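Long-range contact in putative phosphinothricin acetyltransferase YwnH (Bacillus subtilis, PDB 1VHS), which probably transfers an acetyl group from acetyl-CoA to phosphinothricin, which inactivates this antibiotic and herbicide: residues Trp44-Tyr55 / Ala66-Tyr74. Sequence-based numbering, arbitrary orientation.
Sequences WFSGHTESRPLY and AWISFETFY
The antiparallel hairpin of strands 54-58 and 64-72, in the N-terminal half of a GNAT acetyltransferase sheet, pairs Tyr55 with Ile68 and Leu54 with Ser69. Tyr55 N gives a nearly straight bond to Ile68 O (2.8 Å, 173°), and Ile68 N returns one to Tyr55 O. Just ahead of the strand, Pro53, which has no N-H to offer, still supplies its carbonyl: Phe70 N donates to Pro53 O over 3.0 Å.

On the sheet face that bears Leu54 and Ser69, helix 42-46 and the loop after it are tied down by a polar chain. His48 suits its place because both ring nitrogens can work in the ring plane: ND1 donates back to Phe45 O, fixing the rotation of the imidazole, while NE2 donates to Ser69 OG at 2.8 Å, an arrangement consistent with a doubly protonated ring, which the nearby Glu71 carboxylate would probably favour. Ser69 OG lies anti to its own backbone nitrogen (chi1 168°), from where it donates a hydrogen bond to Glu71 OE2. That oxygen is gripped twice, since Trp44 NE1 also donates to it (3.2 Å); it lies in the indole plane, whereas the N-H comes from above the carboxylate plane. Two donors on one oxygen would probably favour the charged form of Glu71.

Leu54 CB lies over the centre of the His48 ring, and its CD1 touches Trp67 CE3 at 3.5 Å. The indoles of Trp44 and Trp67 come from opposite directions, the CH2 corner of Trp44 reaching over a face of Trp67, planes at 56°. Trp67 also stacks on Tyr88, a predicted acetyl-CoA-binding residue, so this cluster runs from helix 42-46 toward the probable cofactor site.

On the face bearing Tyr55, Ile68 and Phe70, carbons meet: Tyr55 CE1 touches Phe70 CE1 at 3.8 Å, and Ile68 continues onto Leu102 and Ala106 of helix 98-109.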
loop_
_atom_site.group_PDB
_atom_site.type_symbol
_atom_site.label_atom_id
_atom_site.label_comp_id
_atom_site.label_asym_id
_atom_site.label_seq_id
_atom_site.Cartn_x
_atom_site.Cartn_y
_atom_site.Cartn_z
ATOM N N TRP A 44 4.862 -13.375 0.612
ATOM C CA TRP A 44 4.574 -12.056 0.067
ATOM C C TRP A 44 5.809 -11.169 0.163
ATOM O O TRP A 44 6.180 -10.484 -0.793
ATOM C CB TRP A 44 3.422 -11.427 0.851
ATOM C CG TRP A 44 3.237 -9.968 0.602
ATOM C CD1 TRP A 44 2.634 -9.383 -0.474
ATOM C CD2 TRP A 44 3.674 -8.900 1.449
ATOM N NE1 TRP A 44 2.666 -8.014 -0.348
ATOM C CE2 TRP A 44 3.301 -7.690 0.824
ATOM C CE3 TRP A 44 4.348 -8.848 2.679
ATOM C CZ2 TRP A 44 3.578 -6.440 1.384
ATOM C CZ3 TRP A 44 4.624 -7.602 3.237
ATOM C CH2 TRP A 44 4.239 -6.415 2.588
ATOM N N PHE A 45 6.445 -11.194 1.329
ATOM C CA PHE A 45 7.632 -10.392 1.579
ATOM C C PHE A 45 8.743 -10.691 0.580
ATOM O O PHE A 45 9.229 -9.792 -0.104
ATOM C CB PHE A 45 8.137 -10.644 3.000
ATOM C CG PHE A 45 9.179 -9.663 3.453
ATOM C CD1 PHE A 45 8.834 -8.345 3.731
ATOM C CD2 PHE A 45 10.504 -10.055 3.597
ATOM C CE1 PHE A 45 9.799 -7.426 4.149
ATOM C CE2 PHE A 45 11.477 -9.143 4.014
ATOM C CZ PHE A 45 11.120 -7.827 4.290
ATOM N N SER A 46 9.142 -11.957 0.498
ATOM C CA SER A 46 10.203 -12.369 -0.416
ATOM C C SER A 46 9.765 -12.279 -1.874
ATOM O O SER A 46 10.587 -12.372 -2.783
ATOM C CB SER A 46 10.647 -13.801 -0.099
ATOM O OG SER A 46 11.199 -13.880 1.203
ATOM N N GLY A 47 8.468 -12.091 -2.088
ATOM C CA GLY A 47 7.950 -11.996 -3.442
ATOM C C GLY A 47 8.303 -10.704 -4.160
ATOM O O GLY A 47 8.106 -10.596 -5.368
ATOM N N HIS A 48 8.816 -9.717 -3.432
ATOM C CA HIS A 48 9.181 -8.455 -4.062
ATOM C C HIS A 48 10.469 -8.597 -4.856
ATOM O O HIS A 48 11.306 -9.449 -4.557
ATOM C CB HIS A 48 9.319 -7.345 -3.020
ATOM C CG HIS A 48 8.025 -6.977 -2.368
ATOM N ND1 HIS A 48 7.488 -7.700 -1.324
ATOM C CD2 HIS A 48 7.129 -6.003 -2.653
ATOM C CE1 HIS A 48 6.315 -7.187 -0.995
ATOM N NE2 HIS A 48 6.074 -6.157 -1.786
ATOM N N THR A 49 10.621 -7.758 -5.873
ATOM C CA THR A 49 11.793 -7.801 -6.735
ATOM C C THR A 49 12.434 -6.434 -6.863
ATOM O O THR A 49 11.979 -5.459 -6.264
ATOM C CB THR A 49 11.420 -8.273 -8.144
ATOM O OG1 THR A 49 10.475 -7.357 -8.713
ATOM C CG2 THR A 49 10.800 -9.661 -8.093
ATOM N N GLU A 50 13.491 -6.373 -7.666
ATOM C CA GLU A 50 14.209 -5.130 -7.892
ATOM C C GLU A 50 13.333 -4.102 -8.601
ATOM O O GLU A 50 13.491 -2.901 -8.392
ATOM C CB GLU A 50 15.469 -5.401 -8.716
ATOM C CG GLU A 50 16.350 -4.182 -8.911
ATOM C CD GLU A 50 17.688 -4.529 -9.530
ATOM O OE1 GLU A 50 18.388 -5.397 -8.967
ATOM O OE2 GLU A 50 18.040 -3.932 -10.571
ATOM N N SER A 51 12.409 -4.576 -9.433
ATOM C CA SER A 51 11.510 -3.686 -10.168
ATOM C C SER A 51 10.182 -3.451 -9.441
ATOM O O SER A 51 9.484 -2.479 -9.719
ATOM C CB SER A 51 11.233 -4.246 -11.570
ATOM O OG SER A 51 10.471 -5.440 -11.510
ATOM N N ARG A 52 9.836 -4.346 -8.518
ATOM C CA ARG A 52 8.598 -4.237 -7.738
ATOM C C ARG A 52 8.996 -4.438 -6.279
ATOM O O ARG A 52 8.757 -5.486 -5.680
ATOM C CB ARG A 52 7.607 -5.306 -8.195
ATOM C CG ARG A 52 7.222 -5.158 -9.672
ATOM C CD ARG A 52 6.410 -3.889 -9.910
ATOM N NE ARG A 52 6.060 -3.696 -11.320
ATOM C CZ ARG A 52 6.841 -3.104 -12.217
ATOM N NH1 ARG A 52 6.427 -2.984 -13.473
ATOM N NH2 ARG A 52 8.028 -2.619 -11.869
ATOM N N PRO A 53 9.606 -3.410 -5.686
ATOM C CA PRO A 53 10.058 -3.481 -4.300
ATOM C C PRO A 53 9.150 -3.055 -3.169
ATOM O O PRO A 53 8.055 -2.521 -3.360
ATOM C CB PRO A 53 11.332 -2.650 -4.331
ATOM C CG PRO A 53 10.958 -1.540 -5.270
ATOM C CD PRO A 53 10.097 -2.185 -6.346
ATOM N N LEU A 54 9.648 -3.331 -1.971
ATOM C CA LEU A 54 8.997 -2.973 -0.732
ATOM C C LEU A 54 9.959 -1.993 -0.081
ATOM O O LEU A 54 11.135 -2.309 0.113
ATOM C CB LEU A 54 8.830 -4.200 0.168
ATOM C CG LEU A 54 8.255 -3.902 1.555
ATOM C CD1 LEU A 54 6.854 -3.318 1.402
ATOM C CD2 LEU A 54 8.213 -5.182 2.386
ATOM N N TYR A 55 9.472 -0.794 0.215
ATOM C CA TYR A 55 10.288 0.219 0.868
ATOM C C TYR A 55 9.747 0.463 2.264
ATOM O O TYR A 55 8.544 0.389 2.487
ATOM C CB TYR A 55 10.234 1.550 0.121
ATOM C CG TYR A 55 10.808 1.525 -1.269
ATOM C CD1 TYR A 55 10.016 1.178 -2.363
ATOM C CD2 TYR A 55 12.144 1.844 -1.496
ATOM C CE1 TYR A 55 10.538 1.154 -3.648
ATOM C CE2 TYR A 55 12.680 1.818 -2.784
ATOM C CZ TYR A 55 11.871 1.472 -3.853
ATOM O OH TYR A 55 12.396 1.421 -5.123
ATOM N N ALA A 66 6.339 3.082 8.612
ATOM C CA ALA A 66 5.417 2.866 7.500
ATOM C C ALA A 66 6.130 2.147 6.371
ATOM O O ALA A 66 7.348 1.994 6.396
ATOM C CB ALA A 66 4.890 4.216 7.001
ATOM N N TRP A 67 5.368 1.681 5.388
ATOM C CA TRP A 67 5.965 1.019 4.245
ATOM C C TRP A 67 5.154 1.205 2.976
ATOM O O TRP A 67 3.959 1.503 3.026
ATOM C CB TRP A 67 6.216 -0.480 4.508
ATOM C CG TRP A 67 5.068 -1.310 5.043
ATOM C CD1 TRP A 67 4.781 -1.562 6.354
ATOM C CD2 TRP A 67 4.131 -2.077 4.275
ATOM N NE1 TRP A 67 3.734 -2.447 6.451
ATOM C CE2 TRP A 67 3.316 -2.780 5.189
ATOM C CE3 TRP A 67 3.907 -2.242 2.900
ATOM C CZ2 TRP A 67 2.292 -3.638 4.776
ATOM C CZ3 TRP A 67 2.889 -3.096 2.488
ATOM C CH2 TRP A 67 2.094 -3.785 3.424
ATOM N N ILE A 68 5.836 1.058 1.847
ATOM C CA ILE A 68 5.236 1.193 0.521
ATOM C C ILE A 68 5.600 -0.060 -0.259
ATOM O O ILE A 68 6.776 -0.401 -0.394
ATOM C CB ILE A 68 5.805 2.397 -0.249
ATOM C CG1 ILE A 68 5.668 3.677 0.571
ATOM C CG2 ILE A 68 5.066 2.560 -1.574
ATOM C CD1 ILE A 68 6.352 4.869 -0.087
ATOM N N SER A 69 4.591 -0.743 -0.778
ATOM C CA SER A 69 4.814 -1.968 -1.525
ATOM C C SER A 69 4.325 -1.835 -2.957
ATOM O O SER A 69 3.217 -1.352 -3.187
ATOM C CB SER A 69 4.069 -3.128 -0.845
ATOM O OG SER A 69 4.022 -4.281 -1.671
ATOM N N PHE A 70 5.163 -2.231 -3.915
ATOM C CA PHE A 70 4.761 -2.225 -5.318
ATOM C C PHE A 70 4.547 -3.700 -5.637
ATOM O O PHE A 70 5.396 -4.537 -5.332
ATOM C CB PHE A 70 5.845 -1.650 -6.228
ATOM C CG PHE A 70 6.000 -0.163 -6.115
ATOM C CD1 PHE A 70 6.910 0.390 -5.219
ATOM C CD2 PHE A 70 5.208 0.686 -6.879
ATOM C CE1 PHE A 70 7.026 1.776 -5.084
ATOM C CE2 PHE A 70 5.314 2.075 -6.754
ATOM C CZ PHE A 70 6.225 2.619 -5.854
ATOM N N GLU A 71 3.406 -4.027 -6.225
ATOM C CA GLU A 71 3.114 -5.419 -6.540
ATOM C C GLU A 71 2.615 -5.573 -7.958
ATOM O O GLU A 71 2.059 -4.640 -8.535
ATOM C CB GLU A 71 2.088 -5.958 -5.545
ATOM C CG GLU A 71 2.637 -6.057 -4.125
ATOM C CD GLU A 71 1.560 -6.266 -3.086
ATOM O OE1 GLU A 71 0.700 -7.151 -3.286
ATOM O OE2 GLU A 71 1.580 -5.549 -2.061
ATOM N N THR A 72 2.837 -6.754 -8.527
ATOM C CA THR A 72 2.399 -7.033 -9.889
ATOM C C THR A 72 0.883 -7.091 -9.922
ATOM O O THR A 72 0.245 -7.432 -8.923
ATOM C CB THR A 72 2.935 -8.387 -10.385
ATOM O OG1 THR A 72 2.424 -9.434 -9.551
ATOM C CG2 THR A 72 4.445 -8.407 -10.342
ATOM N N PHE A 73 0.303 -6.748 -11.066
ATOM C CA PHE A 73 -1.146 -6.799 -11.208
ATOM C C PHE A 73 -1.514 -8.224 -11.595
ATOM O O PHE A 73 -2.362 -8.855 -10.964
ATOM C CB PHE A 73 -1.621 -5.834 -12.295
ATOM C CG PHE A 73 -3.079 -5.975 -12.626
ATOM C CD1 PHE A 73 -4.053 -5.658 -11.687
ATOM C CD2 PHE A 73 -3.477 -6.456 -13.870
ATOM C CE1 PHE A 73 -5.409 -5.821 -11.982
ATOM C CE2 PHE A 73 -4.825 -6.623 -14.176
ATOM C CZ PHE A 73 -5.794 -6.305 -13.230
ATOM N N TYR A 74 -0.861 -8.721 -12.640
ATOM C CA TYR A 74 -1.092 -10.074 -13.124
ATOM C C TYR A 74 0.212 -10.637 -13.676
ATOM O O TYR A 74 0.892 -9.982 -14.470
ATOM C CB TYR A 74 -2.160 -10.075 -14.222
ATOM C CG TYR A 74 -2.654 -11.459 -14.585
ATOM C CD1 TYR A 74 -3.383 -12.221 -13.673
ATOM C CD2 TYR A 74 -2.379 -12.014 -15.834
ATOM C CE1 TYR A 74 -3.828 -13.502 -13.994
ATOM C CE2 TYR A 74 -2.818 -13.295 -16.167
ATOM C CZ TYR A 74 -3.541 -14.033 -15.240
ATOM O OH TYR A 74 -3.973 -15.301 -15.559
#